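Putative aminomethyltransferase (Leptospirillum rubarum, PDB 3TTG) probably transfers an aminomethyl or related one-carbon group with a folate cofactor, as in the T-protein of the glycine cleavage system. Local coordinates at residues T176-A188 with L222-P234. Residues are numbered along the deposited sequence; the frame is centred on the assembly and turned at random.
Sequences TSFQHNLDVGLQA and LAYLTEKGIPLFP
The ring of Phe178 meets Ile230 and Pro231 obliquely with its CD2-CE2 side, CE2 lying 3.9 Å from Ile230 CG2. With CG anti to the backbone N (chi1 -156°), the flat ring reaches these aliphatic groups; it also touches Leu248. The amide of Gln179 lies against the peptide of Gly229, its CD 3.1 Å from Gly229 O. Its NE2 donates a bent hydrogen bond of 3.0 Å to Lys228 O, meeting a lone pair in the carbonyl plane, although Lys228 O is itself tilted 23° out of the glutamine amide plane. A bend at chi2 (-69°) turns the chain back onto this carbonyl, and CB packs on Pro231 CD. Replacing Gln179 with alanine would remove the amide, which is likely to leave Lys228 O without this donor and a gap beside Gly229. Gly229 is the first residue beyond helix 218-227 to leave helical geometry, with the positive phi of a Schellman motif; a CB there would strike the glutamine amide. Both segments belong to the folate-binding domain, and the contact ties the helix end to the loop entering strand 187-193 of its mixed sheet. Branched Ile230 fills the middle: its CD1 sits 4.0 Å from Val184 CB and 3.8 Å from Gln187 OE1. Further along, the Tyr224 hydroxyl donates to a water in the ring plane, which in turn donates to Val184 O and Leu186 O. Lys228 folds its methylenes over Val184 O, 3.3 Å from CE; its NZ forms a salt bridge with the C-terminal carboxylate of Val355 and donates to a second water bound by Asp183 O.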
# COMPACT_ATOMS: atom_id res chain seq x y z
N THR A 176 7.53 5.95 6.55
CA THR A 176 6.41 6.43 7.38
C THR A 176 5.50 7.38 6.56
O THR A 176 4.33 7.44 6.87
CB THR A 176 6.93 7.05 8.64
OG1 THR A 176 7.85 8.09 8.27
CG2 THR A 176 7.61 6.00 9.54
N SER A 177 5.99 7.98 5.44
CA SER A 177 5.18 8.85 4.57
C SER A 177 4.66 8.09 3.38
O SER A 177 5.38 7.28 2.77
CB SER A 177 5.96 10.08 4.09
OG SER A 177 6.16 10.87 5.25
N PHE A 178 3.38 8.30 3.06
CA PHE A 178 2.79 7.58 1.96
C PHE A 178 1.94 8.50 1.10
O PHE A 178 2.51 9.41 0.49
CB PHE A 178 2.07 6.29 2.49
CG PHE A 178 1.95 5.22 1.44
CD1 PHE A 178 3.08 4.78 0.72
CD2 PHE A 178 0.71 4.71 1.07
CE1 PHE A 178 2.98 3.78 -0.24
CE2 PHE A 178 0.61 3.70 0.09
CZ PHE A 178 1.75 3.26 -0.57
N GLN A 179 0.64 8.27 0.97
CA GLN A 179 -0.18 9.07 0.05
C GLN A 179 -0.13 10.56 0.44
O GLN A 179 -0.23 10.93 1.61
CB GLN A 179 -1.61 8.54 -0.06
CG GLN A 179 -2.50 8.87 1.16
CD GLN A 179 -2.13 8.14 2.40
OE1 GLN A 179 -1.43 7.13 2.40
NE2 GLN A 179 -2.70 8.55 3.49
N HIS A 180 0.06 11.39 -0.57
CA HIS A 180 0.18 12.85 -0.48
C HIS A 180 1.25 13.27 0.54
O HIS A 180 1.16 14.37 1.09
CB HIS A 180 -1.18 13.52 -0.11
CG HIS A 180 -2.36 13.20 -0.98
ND1 HIS A 180 -2.36 13.44 -2.34
CD2 HIS A 180 -3.58 12.73 -0.62
CE1 HIS A 180 -3.55 13.07 -2.76
NE2 HIS A 180 -4.34 12.71 -1.75
N ASN A 181 2.31 12.44 0.72
CA ASN A 181 3.37 12.56 1.69
C ASN A 181 2.88 12.67 3.09
O ASN A 181 3.54 13.29 3.90
CB ASN A 181 4.26 13.75 1.40
CG ASN A 181 5.00 13.59 0.15
OD1 ASN A 181 6.00 12.86 0.12
ND2 ASN A 181 4.48 14.18 -0.92
N LEU A 182 1.76 12.05 3.40
CA LEU A 182 1.24 12.11 4.77
C LEU A 182 1.90 11.02 5.57
O LEU A 182 2.11 9.92 5.05
CB LEU A 182 -0.31 11.89 4.75
CG LEU A 182 -1.09 12.99 4.04
CD1 LEU A 182 -2.52 12.55 3.71
CD2 LEU A 182 -1.13 14.26 4.90
N ASP A 183 2.14 11.30 6.84
CA ASP A 183 2.66 10.31 7.78
C ASP A 183 1.53 9.33 8.10
O ASP A 183 0.49 9.75 8.59
CB ASP A 183 3.15 11.03 9.07
CG ASP A 183 3.95 10.17 10.03
OD1 ASP A 183 3.59 8.99 10.22
OD2 ASP A 183 4.85 10.71 10.68
N VAL A 184 1.71 8.04 7.77
CA VAL A 184 0.71 7.00 8.02
C VAL A 184 1.17 6.03 9.15
O VAL A 184 0.62 4.94 9.31
CB VAL A 184 0.34 6.25 6.74
CG1 VAL A 184 -0.23 7.21 5.68
CG2 VAL A 184 1.51 5.43 6.19
N GLY A 185 2.18 6.42 9.89
CA GLY A 185 2.65 5.61 11.00
C GLY A 185 3.48 4.41 10.58
O GLY A 185 3.71 4.19 9.38
N LEU A 186 3.92 3.63 11.57
CA LEU A 186 4.76 2.49 11.29
C LEU A 186 4.00 1.27 10.72
O LEU A 186 2.91 0.91 11.18
CB LEU A 186 5.52 2.05 12.56
CG LEU A 186 6.61 3.01 12.97
CD1 LEU A 186 6.90 2.87 14.47
CD2 LEU A 186 7.87 2.81 12.13
N GLN A 187 4.64 0.63 9.76
CA GLN A 187 4.17 -0.66 9.14
C GLN A 187 5.34 -1.55 8.86
O GLN A 187 6.29 -1.10 8.23
CB GLN A 187 3.43 -0.44 7.85
CG GLN A 187 2.20 0.39 7.93
CD GLN A 187 1.63 0.61 6.56
OE1 GLN A 187 1.97 1.59 5.86
NE2 GLN A 187 0.74 -0.27 6.15
N ALA A 188 5.34 -2.75 9.40
CA ALA A 188 6.39 -3.70 9.12
C ALA A 188 5.81 -5.01 8.62
O ALA A 188 4.78 -5.47 9.13
CB ALA A 188 7.22 -3.95 10.36
N LEU A 222 -8.11 -3.87 7.56
CA LEU A 222 -8.55 -2.97 6.49
C LEU A 222 -9.10 -1.63 7.03
O LEU A 222 -8.84 -0.60 6.41
CB LEU A 222 -9.58 -3.63 5.56
CG LEU A 222 -9.10 -3.97 4.18
CD1 LEU A 222 -8.82 -2.66 3.36
CD2 LEU A 222 -7.79 -4.82 4.22
N ALA A 223 -9.88 -1.64 8.14
CA ALA A 223 -10.37 -0.43 8.78
C ALA A 223 -9.18 0.44 9.21
O ALA A 223 -9.16 1.66 8.94
CB ALA A 223 -11.26 -0.78 9.95
N TYR A 224 -8.16 -0.20 9.83
CA TYR A 224 -6.97 0.50 10.26
C TYR A 224 -6.29 1.19 9.05
O TYR A 224 -5.98 2.40 9.11
CB TYR A 224 -5.99 -0.48 10.98
CG TYR A 224 -4.70 0.20 11.35
CD1 TYR A 224 -4.49 0.70 12.63
CD2 TYR A 224 -3.67 0.34 10.43
CE1 TYR A 224 -3.32 1.38 12.97
CE2 TYR A 224 -2.49 1.02 10.75
CZ TYR A 224 -2.33 1.55 12.02
OH TYR A 224 -1.14 2.17 12.36
N LEU A 225 -6.06 0.45 7.96
CA LEU A 225 -5.43 1.04 6.77
C LEU A 225 -6.28 2.17 6.18
O LEU A 225 -5.75 3.21 5.72
CB LEU A 225 -5.15 0.01 5.67
CG LEU A 225 -4.16 -1.11 6.00
CD1 LEU A 225 -4.06 -2.05 4.82
CD2 LEU A 225 -2.82 -0.58 6.44
N THR A 226 -7.61 1.99 6.19
CA THR A 226 -8.50 3.07 5.64
C THR A 226 -8.46 4.30 6.55
O THR A 226 -8.43 5.44 6.04
CB THR A 226 -9.93 2.55 5.43
OG1 THR A 226 -9.79 1.31 4.71
CG2 THR A 226 -10.79 3.55 4.60
N GLU A 227 -8.43 4.09 7.88
CA GLU A 227 -8.29 5.20 8.87
C GLU A 227 -6.97 6.00 8.64
O GLU A 227 -6.95 7.21 8.84
CB GLU A 227 -8.36 4.67 10.32
CG GLU A 227 -9.78 4.37 10.77
CD GLU A 227 -9.95 3.59 12.07
OE1 GLU A 227 -8.98 2.97 12.54
OE2 GLU A 227 -11.06 3.64 12.65
N LYS A 228 -5.92 5.34 8.15
CA LYS A 228 -4.64 6.00 7.79
C LYS A 228 -4.64 6.59 6.35
O LYS A 228 -3.70 7.29 5.99
CB LYS A 228 -3.46 5.05 7.94
CG LYS A 228 -3.32 4.49 9.36
CD LYS A 228 -3.26 5.51 10.50
CE LYS A 228 -2.12 6.46 10.42
NZ LYS A 228 -2.17 7.45 11.54
N GLY A 229 -5.72 6.39 5.60
CA GLY A 229 -5.88 6.91 4.24
C GLY A 229 -5.10 6.20 3.17
O GLY A 229 -4.92 6.73 2.06
N ILE A 230 -4.65 4.96 3.46
CA ILE A 230 -3.71 4.23 2.60
C ILE A 230 -4.41 3.61 1.39
O ILE A 230 -5.23 2.69 1.55
CB ILE A 230 -2.92 3.15 3.40
CG1 ILE A 230 -1.96 3.83 4.39
CG2 ILE A 230 -2.10 2.22 2.50
CD1 ILE A 230 -1.55 2.93 5.55
N PRO A 231 -4.04 4.06 0.17
CA PRO A 231 -4.61 3.44 -1.05
C PRO A 231 -3.96 2.08 -1.31
O PRO A 231 -2.81 1.90 -0.95
CB PRO A 231 -4.30 4.43 -2.16
CG PRO A 231 -3.22 5.29 -1.65
CD PRO A 231 -3.08 5.13 -0.17
N LEU A 232 -4.72 1.12 -1.79
CA LEU A 232 -4.25 -0.25 -2.00
C LEU A 232 -4.53 -0.73 -3.43
O LEU A 232 -5.49 -0.31 -4.07
CB LEU A 232 -4.97 -1.21 -1.02
CG LEU A 232 -4.76 -1.00 0.51
CD1 LEU A 232 -5.74 -1.87 1.30
CD2 LEU A 232 -3.37 -1.28 0.91
N PHE A 233 -3.71 -1.66 -3.90
CA PHE A 233 -4.00 -2.42 -5.11
C PHE A 233 -5.00 -3.50 -4.68
O PHE A 233 -4.81 -4.06 -3.60
CB PHE A 233 -2.69 -3.03 -5.68
CG PHE A 233 -2.88 -4.00 -6.81
CD1 PHE A 233 -2.60 -3.64 -8.12
CD2 PHE A 233 -3.29 -5.31 -6.56
CE1 PHE A 233 -2.76 -4.55 -9.15
CE2 PHE A 233 -3.51 -6.20 -7.61
CZ PHE A 233 -3.21 -5.84 -8.88
N PRO A 234 -6.09 -3.79 -5.40
CA PRO A 234 -6.47 -3.31 -6.72
C PRO A 234 -7.54 -2.23 -6.65
O PRO A 234 -8.01 -1.78 -7.70
CB PRO A 234 -7.01 -4.59 -7.36
CG PRO A 234 -7.77 -5.24 -6.23
CD PRO A 234 -7.01 -4.88 -4.98
O HOH W 1 -0.23 9.27 11.02
O HOH W 2 0.66 2.47 10.36